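Side-chain contacts in xyloglucan-specific endo-beta-1,4-glucanase BoGH9A (Bacteroides ovatus, PDB 6DHT), which cleaves the beta-1,4-glucan backbone of xyloglucan internally, releasing xyloglucan oligosaccharides for the gut bacterium: residues A[117-120]-A[121-124]; A[143-146]-A[147-151]; A[351-355]-A[356-360]; A[558-561]-A[562-566]. All blocks are in the same frame, centred on the assembly; numbering follows the deposited sequence.

Contact 1: residues A[117-120]-A[121-124]; sequences YQRT and AMPI
Tyr117 and Ile124 come near each other where the chain doubles back, their CA atoms 7.1 Å apart. The directions 117-120 and 121-124 differ by 155°, so the chain almost reverses. Ala121, with positive phi (63°), sits at the bend. A water inside the turn donates to Arg119 O at 2.8 Å and to Met122 O at 2.7 Å, bridging the two limbs. The Arg119 chain runs extended from CG to NE and brings its guanidinium to Met122. SD lies in the guanidinium plane, at its edge, and accepts a weak hydrogen bond from NH1 (3.6 Å from Arg119 NH1 to Met122 SD). The stronger partners of this guanidinium are Glu206 and Glu217, with Phe220 in a cation-pi contact. An alanine in place of Met122 would probably leave the NH1 edge without its sulfur neighbour. Ile124 CD1 lies 4.1 Å from Arg119 O, and Ile124 CG2 lies 4.3 Å from Tyr117 CD1. Tyr117 OH bonds to Ala129 O. The arrangement is a water-bridged reversal between helices 105-117 and 126-129 of the family 9 catalytic domain, linked through Arg119 to Glu206, a ligand of a bound calcium ion.

Contact 2: residues A[143-146]-A[147-151]; sequences VLIH and PSAAS
His146 and Ser148 meet at the start of a short 3-10 turn, residues 147-149, that follows strand 143-145. Ala149 N donates to His146 O at 2.9 Å and closes the turn. His146 ND1 has two partners. Ser148 N donates to His146 ND1 at 3.2 Å, nearly straight (163°) but tilted from the ring plane. Ser148 OG lies 2.7 Å from His146 ND1, and either could supply the proton of that second bond. Ser148 OG is also held by Gln262 N. At the far side of the ring, NE2 bonds to Pro326 O, so both ring nitrogens are satisfied. Tyr259 packs edge-to-face with the same ring. CG of His146 stands anti to the backbone N (chi1 -167°), which lays the ring against the next residue. A leucine here would probably leave Ser148 N and Pro326 O without their mates and take one of the two partners from Ser148 OG. Behind the turn, Ile145 CG2 packs 4.0 Å from Ala149 CB. Over one face of the imidazole comes Pro147 CD, a CH-pi contact 3.5 Å from the centroid of the His146 ring.

Contact 3: residues A[351-355]-A[356-360]; sequences FSTGK and EIYRE
Thr353 has its OG1 between its own backbone N and carbonyl carbon (chi1 72°), and Tyr358 has its CG anti to the carbonyl carbon. These two settings bring the hydroxyl to the ring. Thr353 OG1 meets the edge of the tyrosine ring near its plane, 3.4 Å from Tyr358 CD2. The two side chains cross at about a right angle. The same oxygen takes a nearly straight bond from Lys355 N, 3.1 Å from Thr353 OG1, at 164°. It is also hydrogen-bonded to Leu349 O, one turn back in the helix. The hydroxyl is thus held by two backbone groups, which limits its rotation. The bond from Lys355 N makes this an ST turn. It sits in the joint between two helices, 339-353 and 356-364. Gly354 leaves the helical path there with positive phi (79°), a conformation that favours glycine. Lys355 is the N-cap residue of the second helix. Lys355 O takes two weak bonds in the first turn, from Tyr358 N at 3.1 Å and from Arg359 N at 3.4 Å. Lys355 CB packs obliquely on the tyrosine ring, 4.0 Å from Tyr358 CD2, and also touches Ile357 CG2. The rest of the lysine chain runs extended and leads away. At the phenol end of Tyr358, OH bonds to Glu301 OE2, and the ring meets Tyr304 edge-to-face. The guanidinium of Arg359 turns to a salt bridge with Asp397.

Contact 4: residues A[558-561]-A[562-566]; sequences VALA and SSLDA
Leu560 and Leu564 pack one helical turn apart, and their side chains form a close part of this buried contact. Leu560 CG lies 3.7 Å from Leu564 CD1, and the two chains pass at a slant. CG of Leu560 is anti to its backbone N (chi1 -168°), which swings the branched end along the helix to meet the next turn. Leu564 N donates to Leu560 O at 2.9 Å. Ser562 is held just as closely. Its OG and its N both donate to Val558 O, OG at 2.7 Å and N at 3.0 Å, from opposite faces of the carbonyl plane. Val558 O is thus gripped by two donors; the OG bond satisfies the buried hydroxyl within its own helix and holds its rotation. Ser563 is less settled. Its OG lies 2.9 Å from Ala559 O and 3.2 Å from Leu560 O, and its single proton could go to either. The contact thins toward Asp565 and the partly exposed Ala566. Asp565 still follows the helical pattern, with its N 3.0 Å from Ala561 O, but its carboxylate leads away from 558-561. It bonds to Tyr26 OH and Tyr196 OH, so both oxygens have partners. All of this lies on helix 551-567. Helix 105-117 covers Val558, Ala561 and Ser562, while helices 439-458 and 461-474 both touch Leu560. Leu564 rests on helix 461-474, and helix 194-199 touches Ser562 and Ala566.

The four contacts follow one another along the chain, and none nests in or crosses another. Contact 1 closes the reversal after helix 105-117, on the way to helix 126-129. Contact 2 closes the turn leaving strand 143-145, toward strand 159-160; its centre is about 25 Å from that of contact 1. Contact 3 closes the joint between helices 339-353 and 356-364 at the surface, its centre about 33 Å from that of contact 2. Contact 4 closes no loop, since it lies within helix 551-567. That helix packs on helix 105-117, which leads into contact 1, so an early and a late helix of the chain meet there.

Contact 1: residues A[117-120]-A[121-124]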
ATOM      1  N   TYR A 117       0.905  -7.437 -12.624  1.00 14.30           N
ATOM      2  CA  TYR A 117       0.158  -8.679 -12.654  1.00 13.68           C
ATOM      3  C   TYR A 117      -1.359  -8.452 -12.500  1.00 13.85           C
ATOM      4  O   TYR A 117      -2.167  -9.246 -12.997  1.00 14.49           O
ATOM      5  CB  TYR A 117       0.665  -9.633 -11.581  1.00 14.22           C
ATOM      6  CG  TYR A 117       2.032 -10.192 -11.878  1.00 15.24           C
ATOM      7  CD1 TYR A 117       2.206 -11.162 -12.867  1.00 15.99           C
ATOM      8  CD2 TYR A 117       3.146  -9.789 -11.153  1.00 15.14           C
ATOM      9  CE1 TYR A 117       3.441 -11.702 -13.120  1.00 15.90           C
ATOM     10  CE2 TYR A 117       4.384 -10.309 -11.422  1.00 14.54           C
ATOM     11  CZ  TYR A 117       4.521 -11.275 -12.410  1.00 15.93           C
ATOM     12  OH  TYR A 117       5.781 -11.798 -12.641  1.00 17.93           O
ATOM     13  N   GLN A 118      -1.760  -7.384 -11.822  1.00 13.67           N
ATOM     14  CA  GLN A 118      -3.175  -7.068 -11.653  1.00 12.64           C
ATOM     15  C   GLN A 118      -3.833  -6.388 -12.871  1.00 13.46           C
ATOM     16  O   GLN A 118      -5.035  -6.060 -12.848  1.00 13.98           O
ATOM     17  CB  GLN A 118      -3.388  -6.169 -10.436  1.00 12.60           C
ATOM     18  CG  GLN A 118      -3.029  -6.767  -9.079  1.00 12.32           C
ATOM     19  CD  GLN A 118      -3.975  -7.860  -8.633  1.00 13.34           C
ATOM     20  OE1 GLN A 118      -3.665  -9.046  -8.751  1.00 14.54           O
ATOM     21  NE2 GLN A 118      -5.109  -7.468  -8.069  1.00 13.01           N
ATOM     22  N   ARG A 119      -3.061  -6.119 -13.921  1.00 14.86           N
ATOM     23  CA  ARG A 119      -3.595  -5.336 -15.032  1.00 14.22           C
ATOM     24  C   ARG A 119      -4.639  -6.106 -15.806  1.00 16.23           C
ATOM     25  O   ARG A 119      -4.480  -7.293 -16.069  1.00 17.36           O
ATOM     26  CB  ARG A 119      -2.496  -4.982 -16.025  1.00 13.28           C
ATOM     27  CG  ARG A 119      -1.533  -3.888 -15.554  1.00 14.13           C
ATOM     28  CD  ARG A 119      -0.641  -3.487 -16.692  1.00 16.39           C
ATOM     29  NE  ARG A 119       0.477  -2.646 -16.255  1.00 15.25           N
ATOM     30  CZ  ARG A 119       1.416  -2.196 -17.079  1.00 18.27           C
ATOM     31  NH1 ARG A 119       1.335  -2.490 -18.373  1.00 17.62           N
ATOM     32  NH2 ARG A 119       2.417  -1.448 -16.617  1.00 17.42           N
ATOM     33  N   THR A 120      -5.682  -5.376 -16.190  1.00 16.47           N
ATOM     34  CA  THR A 120      -6.758  -5.883 -17.049  1.00 15.34           C
ATOM     35  C   THR A 120      -6.536  -5.422 -18.482  1.00 18.82           C
ATOM     36  O   THR A 120      -5.737  -4.530 -18.747  1.00 19.75           O
ATOM     37  CB  THR A 120      -8.117  -5.339 -16.602  1.00 17.19           C
ATOM     38  OG1 THR A 120      -8.227  -3.934 -16.877  1.00 16.41           O
ATOM     39  CG2 THR A 120      -8.338  -5.632 -15.119  1.00 15.69           C
ATOM     40  N   ALA A 121      -7.277  -6.030 -19.405  1.00 20.41           N
ATOM     41  CA  ALA A 121      -7.344  -5.579 -20.792  1.00 21.54           C
ATOM     42  C   ALA A 121      -6.023  -5.654 -21.523  1.00 28.53           C
ATOM     43  O   ALA A 121      -5.797  -4.908 -22.474  1.00 34.11           O
ATOM     44  CB  ALA A 121      -7.906  -4.153 -20.875  1.00 21.48           C
ATOM     45  N   MET A 122      -5.134  -6.541 -21.097  1.00 23.51           N
ATOM     46  CA  MET A 122      -3.924  -6.765 -21.874  1.00 27.40           C
ATOM     47  C   MET A 122      -3.272  -8.098 -21.577  1.00 27.14           C
ATOM     48  O   MET A 122      -3.414  -8.650 -20.481  1.00 22.85           O
ATOM     49  CB  MET A 122      -2.924  -5.636 -21.671  1.00 27.40           C
ATOM     50  CG  MET A 122      -2.121  -5.703 -20.399  1.00 33.53           C
ATOM     51  SD  MET A 122      -1.000  -4.314 -20.445  1.00 26.61           S
ATOM     52  CE  MET A 122       0.459  -5.052 -21.154  1.00 32.36           C
ATOM     53  N   PRO A 123      -2.561  -8.641 -22.569  1.00 28.39           N
ATOM     54  CA  PRO A 123      -1.878  -9.898 -22.297  1.00 28.67           C
ATOM     55  C   PRO A 123      -0.745  -9.650 -21.316  1.00 25.05           C
ATOM     56  O   PRO A 123      -0.140  -8.579 -21.278  1.00 23.67           O
ATOM     57  CB  PRO A 123      -1.356 -10.322 -23.674  1.00 31.97           C
ATOM     58  CG  PRO A 123      -1.244  -9.078 -24.431  1.00 35.04           C
ATOM     59  CD  PRO A 123      -2.322  -8.162 -23.941  1.00 32.13           C
ATOM     60  N   ILE A 124      -0.502 -10.658 -20.502  1.00 23.72           N
ATOM     61  CA  ILE A 124       0.509 -10.618 -19.460  1.00 21.08           C
ATOM     62  C   ILE A 124       1.599 -11.567 -19.944  1.00 23.94           C
ATOM     63  O   ILE A 124       1.550 -12.761 -19.698  1.00 23.03           O
ATOM     64  CB  ILE A 124      -0.120 -11.032 -18.107  1.00 19.53           C
ATOM     65  CG1 ILE A 124      -1.304 -10.099 -17.768  1.00 18.86           C
ATOM     66  CG2 ILE A 124       0.915 -11.030 -17.006  1.00 18.97           C
ATOM     67  CD1 ILE A 124      -0.918  -8.647 -17.587  1.00 20.69           C
TER
HETATM   68  O   HOH W   1      -5.181  -8.528 -18.443  1.00 18.82           O

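Contact 2: residues A[143-146]-A[147-151]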
ATOM      1  N   VAL A 143     -19.462  -2.239 -21.351  1.00 23.23           N
ATOM      2  CA  VAL A 143     -19.886  -2.049 -19.970  1.00 24.10           C
ATOM      3  C   VAL A 143     -21.183  -1.246 -19.916  1.00 24.42           C
ATOM      4  O   VAL A 143     -21.323  -0.250 -20.616  1.00 26.97           O
ATOM      5  CB  VAL A 143     -18.749  -1.342 -19.159  1.00 25.39           C
ATOM      6  CG1 VAL A 143     -19.163  -1.064 -17.720  1.00 20.94           C
ATOM      7  CG2 VAL A 143     -17.499  -2.195 -19.174  1.00 26.08           C
ATOM      8  N   LEU A 144     -22.105  -1.683 -19.069  1.00 28.08           N
ATOM      9  CA  LEU A 144     -23.444  -1.099 -18.993  1.00 29.57           C
ATOM     10  C   LEU A 144     -23.564  -0.020 -17.936  1.00 31.71           C
ATOM     11  O   LEU A 144     -23.079  -0.172 -16.814  1.00 24.64           O
ATOM     12  CB  LEU A 144     -24.458  -2.189 -18.647  1.00 31.17           C
ATOM     13  CG  LEU A 144     -25.232  -2.837 -19.796  1.00 39.89           C
ATOM     14  CD1 LEU A 144     -24.351  -3.137 -20.996  1.00 41.92           C
ATOM     15  CD2 LEU A 144     -25.891  -4.107 -19.281  1.00 33.52           C
ATOM     16  N   ILE A 145     -24.232   1.071 -18.288  1.00 31.71           N
ATOM     17  CA  ILE A 145     -24.686   2.013 -17.282  1.00 28.04           C
ATOM     18  C   ILE A 145     -25.769   1.326 -16.463  1.00 36.09           C
ATOM     19  O   ILE A 145     -26.872   1.076 -16.957  1.00 31.10           O
ATOM     20  CB  ILE A 145     -25.256   3.308 -17.915  1.00 27.29           C
ATOM     21  CG1 ILE A 145     -24.192   4.037 -18.745  1.00 27.65           C
ATOM     22  CG2 ILE A 145     -25.833   4.221 -16.844  1.00 28.16           C
ATOM     23  CD1 ILE A 145     -23.019   4.639 -17.946  1.00 33.89           C
ATOM     24  N   HIS A 146     -25.448   0.986 -15.225  1.00 23.24           N
ATOM     25  CA  HIS A 146     -26.410   0.484 -14.260  1.00 28.72           C
ATOM     26  C   HIS A 146     -27.500   1.535 -14.036  1.00 27.17           C
ATOM     27  O   HIS A 146     -27.254   2.719 -14.228  1.00 27.78           O
ATOM     28  CB  HIS A 146     -25.677   0.202 -12.960  1.00 29.56           C
ATOM     29  CG  HIS A 146     -26.458  -0.591 -11.963  1.00 23.28           C
ATOM     30  ND1 HIS A 146     -27.076  -0.012 -10.877  1.00 27.16           N
ATOM     31  CD2 HIS A 146     -26.691  -1.919 -11.863  1.00 22.12           C
ATOM     32  CE1 HIS A 146     -27.655  -0.948 -10.150  1.00 25.29           C
ATOM     33  NE2 HIS A 146     -27.429  -2.119 -10.722  1.00 25.91           N
ATOM     34  N   PRO A 147     -28.719   1.104 -13.664  1.00 31.21           N
ATOM     35  CA  PRO A 147     -29.744   2.115 -13.393  1.00 32.63           C
ATOM     36  C   PRO A 147     -29.322   3.154 -12.346  1.00 36.20           C
ATOM     37  O   PRO A 147     -29.722   4.310 -12.459  1.00 32.62           O
ATOM     38  CB  PRO A 147     -30.920   1.275 -12.891  1.00 35.51           C
ATOM     39  CG  PRO A 147     -30.780  -0.009 -13.625  1.00 31.63           C
ATOM     40  CD  PRO A 147     -29.291  -0.255 -13.710  1.00 35.27           C
ATOM     41  N   SER A 148     -28.510   2.758 -11.368  1.00 30.46           N
ATOM     42  CA  SER A 148     -28.056   3.693 -10.338  1.00 33.28           C
ATOM     43  C   SER A 148     -27.132   4.781 -10.901  1.00 26.32           C
ATOM     44  O   SER A 148     -26.928   5.820 -10.266  1.00 31.81           O
ATOM     45  CB  SER A 148     -27.317   2.949  -9.238  1.00 36.06           C
ATOM     46  OG  SER A 148     -26.179   2.297  -9.773  1.00 28.73           O
ATOM     47  N   ALA A 149     -26.588   4.549 -12.092  1.00 28.44           N
ATOM     48  CA  ALA A 149     -25.630   5.464 -12.698  1.00 27.81           C
ATOM     49  C   ALA A 149     -26.205   6.286 -13.847  1.00 24.47           C
ATOM     50  O   ALA A 149     -25.492   7.097 -14.435  1.00 28.53           O
ATOM     51  CB  ALA A 149     -24.397   4.681 -13.181  1.00 28.88           C
ATOM     52  N   ALA A 150     -27.487   6.089 -14.160  1.00 30.59           N
ATOM     53  CA  ALA A 150     -28.089   6.725 -15.331  1.00 32.33           C
ATOM     54  C   ALA A 150     -28.043   8.246 -15.292  1.00 32.52           C
ATOM     55  O   ALA A 150     -28.183   8.858 -14.234  1.00 37.46           O
ATOM     56  CB  ALA A 150     -29.528   6.269 -15.486  1.00 35.42           C
ATOM     57  N   SER A 151     -27.851   8.841 -16.464  1.00 33.39           N
ATOM     58  CA  SER A 151     -27.913  10.291 -16.627  1.00 38.10           C
ATOM     59  C   SER A 151     -28.727  10.610 -17.896  1.00 42.75           C
ATOM     60  O   SER A 151     -29.024   9.701 -18.675  1.00 41.21           O
ATOM     61  CB  SER A 151     -26.496  10.863 -16.705  1.00 37.06           C
ATOM     62  OG  SER A 151     -25.834  10.455 -17.888  1.00 37.42           O
TER

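Contact 3: residues A[351-355]-A[356-360]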
ATOM      1  N   PHE A 351      -2.109  23.087  -4.953  1.00 16.44           N
ATOM      2  CA  PHE A 351      -0.711  22.989  -5.370  1.00 14.83           C
ATOM      3  C   PHE A 351      -0.545  22.893  -6.881  1.00 17.47           C
ATOM      4  O   PHE A 351       0.440  23.378  -7.429  1.00 21.93           O
ATOM      5  CB  PHE A 351       0.005  21.846  -4.632  1.00 16.54           C
ATOM      6  CG  PHE A 351       0.162  22.124  -3.157  1.00 16.93           C
ATOM      7  CD1 PHE A 351       0.800  23.289  -2.726  1.00 17.44           C
ATOM      8  CD2 PHE A 351      -0.349  21.265  -2.212  1.00 20.56           C
ATOM      9  CE1 PHE A 351       0.909  23.574  -1.391  1.00 20.78           C
ATOM     10  CE2 PHE A 351      -0.237  21.543  -0.864  1.00 19.29           C
ATOM     11  CZ  PHE A 351       0.402  22.697  -0.451  1.00 19.47           C
ATOM     12  N   SER A 352      -1.534  22.344  -7.573  1.00 17.12           N
ATOM     13  CA  SER A 352      -1.458  22.279  -9.028  1.00 17.23           C
ATOM     14  C   SER A 352      -1.888  23.563  -9.764  1.00 19.78           C
ATOM     15  O   SER A 352      -1.416  23.797 -10.864  1.00 23.36           O
ATOM     16  CB  SER A 352      -2.289  21.126  -9.555  1.00 20.18           C
ATOM     17  OG  SER A 352      -1.781  19.895  -9.030  1.00 19.48           O
ATOM     18  N   THR A 353      -2.762  24.364  -9.159  1.00 18.68           N
ATOM     19  CA  THR A 353      -3.291  25.556  -9.838  1.00 19.56           C
ATOM     20  C   THR A 353      -2.849  26.855  -9.192  1.00 21.04           C
ATOM     21  O   THR A 353      -2.877  27.904  -9.844  1.00 20.47           O
ATOM     22  CB  THR A 353      -4.841  25.581  -9.879  1.00 16.54           C
ATOM     23  OG1 THR A 353      -5.377  25.845  -8.577  1.00 19.32           O
ATOM     24  CG2 THR A 353      -5.406  24.292 -10.452  1.00 22.39           C
ATOM     25  N   GLY A 354      -2.497  26.812  -7.914  1.00 18.90           N
ATOM     26  CA  GLY A 354      -2.151  28.016  -7.181  1.00 19.43           C
ATOM     27  C   GLY A 354      -3.343  28.832  -6.728  1.00 19.62           C
ATOM     28  O   GLY A 354      -3.164  29.853  -6.057  1.00 21.91           O
ATOM     29  N   LYS A 355      -4.550  28.388  -7.056  1.00 20.97           N
ATOM     30  CA  LYS A 355      -5.751  29.190  -6.778  1.00 19.46           C
ATOM     31  C   LYS A 355      -6.180  29.215  -5.312  1.00 20.30           C
ATOM     32  O   LYS A 355      -6.376  28.177  -4.662  1.00 17.71           O
ATOM     33  CB  LYS A 355      -6.912  28.769  -7.683  1.00 20.65           C
ATOM     34  CG  LYS A 355      -6.642  28.980  -9.139  1.00 22.13           C
ATOM     35  CD  LYS A 355      -7.853  28.641  -9.988  1.00 27.14           C
ATOM     36  CE  LYS A 355      -7.655  29.103 -11.423  1.00 38.78           C
ATOM     37  NZ  LYS A 355      -8.792  28.703 -12.281  1.00 39.37           N
ATOM     38  N   GLU A 356      -6.323  30.423  -4.785  1.00 18.23           N
ATOM     39  CA  GLU A 356      -6.679  30.633  -3.391  1.00 19.99           C
ATOM     40  C   GLU A 356      -8.037  30.026  -3.039  1.00 20.56           C
ATOM     41  O   GLU A 356      -8.298  29.644  -1.901  1.00 19.14           O
ATOM     42  CB  GLU A 356      -6.630  32.136  -3.054  1.00 23.43           C
ATOM     43  CG  GLU A 356      -5.255  32.752  -3.277  1.00 26.57           C
ATOM     44  CD  GLU A 356      -5.220  34.268  -3.081  1.00 38.18           C
ATOM     45  OE1 GLU A 356      -6.282  34.883  -2.843  1.00 28.39           O
ATOM     46  OE2 GLU A 356      -4.115  34.845  -3.158  1.00 37.85           O
ATOM     47  N   ILE A 357      -8.914  29.919  -4.029  1.00 21.96           N
ATOM     48  CA  ILE A 357     -10.231  29.375  -3.783  1.00 24.90           C
ATOM     49  C   ILE A 357     -10.129  27.911  -3.319  1.00 22.67           C
ATOM     50  O   ILE A 357     -10.901  27.465  -2.469  1.00 25.07           O
ATOM     51  CB  ILE A 357     -11.132  29.539  -5.029  1.00 24.65           C
ATOM     52  CG1 ILE A 357     -12.583  29.269  -4.680  1.00 25.78           C
ATOM     53  CG2 ILE A 357     -10.660  28.661  -6.189  1.00 27.86           C
ATOM     54  CD1 ILE A 357     -13.541  29.802  -5.737  1.00 31.69           C
ATOM     55  N   TYR A 358      -9.150  27.177  -3.848  1.00 21.40           N
ATOM     56  CA  TYR A 358      -8.904  25.810  -3.382  1.00 19.93           C
ATOM     57  C   TYR A 358      -8.226  25.759  -2.008  1.00 20.51           C
ATOM     58  O   TYR A 358      -8.580  24.936  -1.176  1.00 21.23           O
ATOM     59  CB  TYR A 358      -8.072  25.042  -4.410  1.00 20.92           C
ATOM     60  CG  TYR A 358      -8.795  24.730  -5.686  1.00 17.67           C
ATOM     61  CD1 TYR A 358      -9.990  24.030  -5.657  1.00 19.95           C
ATOM     62  CD2 TYR A 358      -8.283  25.101  -6.914  1.00 19.26           C
ATOM     63  CE1 TYR A 358     -10.672  23.727  -6.805  1.00 21.07           C
ATOM     64  CE2 TYR A 358      -8.965  24.802  -8.085  1.00 23.03           C
ATOM     65  CZ  TYR A 358     -10.159  24.109  -8.017  1.00 23.18           C
ATOM     66  OH  TYR A 358     -10.839  23.798  -9.172  1.00 28.04           O
ATOM     67  N   ARG A 359      -7.258  26.645  -1.778  1.00 18.64           N
ATOM     68  CA  ARG A 359      -6.615  26.756  -0.480  1.00 18.97           C
ATOM     69  C   ARG A 359      -7.632  26.921   0.647  1.00 23.61           C
ATOM     70  O   ARG A 359      -7.541  26.277   1.686  1.00 21.70           O
ATOM     71  CB  ARG A 359      -5.634  27.931  -0.455  1.00 20.61           C
ATOM     72  CG  ARG A 359      -4.962  28.115   0.904  1.00 23.32           C
ATOM     73  CD  ARG A 359      -4.311  29.460   1.043  1.00 30.87           C
ATOM     74  NE  ARG A 359      -3.390  29.466   2.179  1.00 31.12           N
ATOM     75  CZ  ARG A 359      -3.742  29.625   3.453  1.00 31.52           C
ATOM     76  NH1 ARG A 359      -5.004  29.806   3.789  1.00 37.08           N
ATOM     77  NH2 ARG A 359      -2.818  29.604   4.410  1.00 27.98           N
ATOM     78  N   GLU A 360      -8.604  27.808   0.451  1.00 22.87           N
ATOM     79  CA  GLU A 360      -9.570  28.077   1.496  1.00 24.33           C
ATOM     80  C   GLU A 360     -10.364  26.828   1.822  1.00 24.42           C
ATOM     81  O   GLU A 360     -10.673  26.589   2.977  1.00 23.45           O
ATOM     82  CB  GLU A 360     -10.497  29.227   1.069  1.00 25.52           C
ATOM     83  CG  GLU A 360     -11.719  29.472   1.954  1.00 37.64           C
ATOM     84  CD  GLU A 360     -11.373  29.901   3.370  1.00 45.80           C
ATOM     85  OE1 GLU A 360     -10.225  30.321   3.614  1.00 47.69           O
ATOM     86  OE2 GLU A 360     -12.260  29.818   4.246  1.00 58.57           O
TER

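Contact 4: residues A[558-561]-A[562-566]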
ATOM      1  N   VAL A 558       4.698  -0.780  -1.177  1.00 11.12           N
ATOM      2  CA  VAL A 558       5.560  -0.003  -2.081  1.00 11.26           C
ATOM      3  C   VAL A 558       6.045   1.266  -1.392  1.00 10.22           C
ATOM      4  O   VAL A 558       7.229   1.621  -1.469  1.00 10.72           O
ATOM      5  CB  VAL A 558       4.780   0.394  -3.349  1.00 10.87           C
ATOM      6  CG1 VAL A 558       5.506   1.491  -4.134  1.00 11.62           C
ATOM      7  CG2 VAL A 558       4.530  -0.793  -4.263  1.00 12.84           C
ATOM      8  N   ALA A 559       5.131   1.939  -0.695  1.00 10.53           N
ATOM      9  CA  ALA A 559       5.485   3.181   0.011  1.00 10.84           C
ATOM     10  C   ALA A 559       6.597   2.963   1.028  1.00 11.79           C
ATOM     11  O   ALA A 559       7.600   3.697   1.007  1.00 11.99           O
ATOM     12  CB  ALA A 559       4.273   3.795   0.688  1.00 11.30           C
ATOM     13  N   LEU A 560       6.448   1.975   1.896  1.00 10.27           N
ATOM     14  CA  LEU A 560       7.431   1.803   2.980  1.00 11.12           C
ATOM     15  C   LEU A 560       8.706   1.151   2.458  1.00 11.31           C
ATOM     16  O   LEU A 560       9.803   1.598   2.773  1.00 12.11           O
ATOM     17  CB  LEU A 560       6.873   1.013   4.182  1.00 12.42           C
ATOM     18  CG  LEU A 560       7.804   1.103   5.393  1.00 11.69           C
ATOM     19  CD1 LEU A 560       8.115   2.556   5.843  1.00 14.13           C
ATOM     20  CD2 LEU A 560       7.214   0.296   6.525  1.00 14.18           C
ATOM     21  N   ALA A 561       8.592   0.092   1.668  1.00 10.98           N
ATOM     22  CA  ALA A 561       9.802  -0.585   1.203  1.00  9.78           C
ATOM     23  C   ALA A 561      10.683   0.331   0.344  1.00 11.83           C
ATOM     24  O   ALA A 561      11.910   0.297   0.451  1.00 12.02           O
ATOM     25  CB  ALA A 561       9.455  -1.814   0.438  1.00 11.09           C
ATOM     26  N   SER A 562      10.058   1.116  -0.542  1.00 11.77           N
ATOM     27  CA  SER A 562      10.820   1.979  -1.437  1.00 11.45           C
ATOM     28  C   SER A 562      11.505   3.055  -0.650  1.00 11.39           C
ATOM     29  O   SER A 562      12.682   3.332  -0.889  1.00 13.00           O
ATOM     30  CB  SER A 562       9.929   2.636  -2.455  1.00 11.77           C
ATOM     31  OG  SER A 562       9.219   1.660  -3.224  1.00 11.86           O
ATOM     32  N   SER A 563      10.789   3.701   0.264  1.00 11.59           N
ATOM     33  CA  SER A 563      11.395   4.775   1.047  1.00 12.59           C
ATOM     34  C   SER A 563      12.494   4.275   1.988  1.00 13.32           C
ATOM     35  O   SER A 563      13.532   4.921   2.109  1.00 13.30           O
ATOM     36  CB  SER A 563      10.338   5.583   1.801  1.00 12.88           C
ATOM     37  OG  SER A 563       9.651   4.827   2.769  1.00 15.24           O
ATOM     38  N   LEU A 564      12.304   3.123   2.625  1.00 13.45           N
ATOM     39  CA  LEU A 564      13.346   2.572   3.492  1.00 12.72           C
ATOM     40  C   LEU A 564      14.577   2.182   2.691  1.00 13.28           C
ATOM     41  O   LEU A 564      15.721   2.368   3.159  1.00 14.58           O
ATOM     42  CB  LEU A 564      12.826   1.372   4.287  1.00 10.82           C
ATOM     43  CG  LEU A 564      11.791   1.655   5.365  1.00 12.19           C
ATOM     44  CD1 LEU A 564      11.397   0.388   6.070  1.00 13.84           C
ATOM     45  CD2 LEU A 564      12.237   2.729   6.371  1.00 14.46           C
ATOM     46  N   ASP A 565      14.395   1.620   1.507  1.00 12.47           N
ATOM     47  CA  ASP A 565      15.534   1.312   0.637  1.00 12.13           C
ATOM     48  C   ASP A 565      16.233   2.594   0.147  1.00 15.82           C
ATOM     49  O   ASP A 565      17.466   2.712   0.225  1.00 16.55           O
ATOM     50  CB  ASP A 565      15.105   0.445  -0.539  1.00 12.50           C
ATOM     51  CG  ASP A 565      16.264  -0.125  -1.296  1.00 13.99           C
ATOM     52  OD1 ASP A 565      17.198  -0.699  -0.654  1.00 15.43           O
ATOM     53  OD2 ASP A 565      16.254  -0.070  -2.530  1.00 15.48           O
ATOM     54  N   ALA A 566      15.472   3.572  -0.324  1.00 13.56           N
ATOM     55  CA  ALA A 566      16.057   4.833  -0.790  1.00 14.20           C
ATOM     56  C   ALA A 566      16.850   5.504   0.313  1.00 18.27           C
ATOM     57  O   ALA A 566      17.930   6.053   0.039  1.00 19.69           O
ATOM     58  CB  ALA A 566      15.000   5.739  -1.270  1.00 15.83           C
TER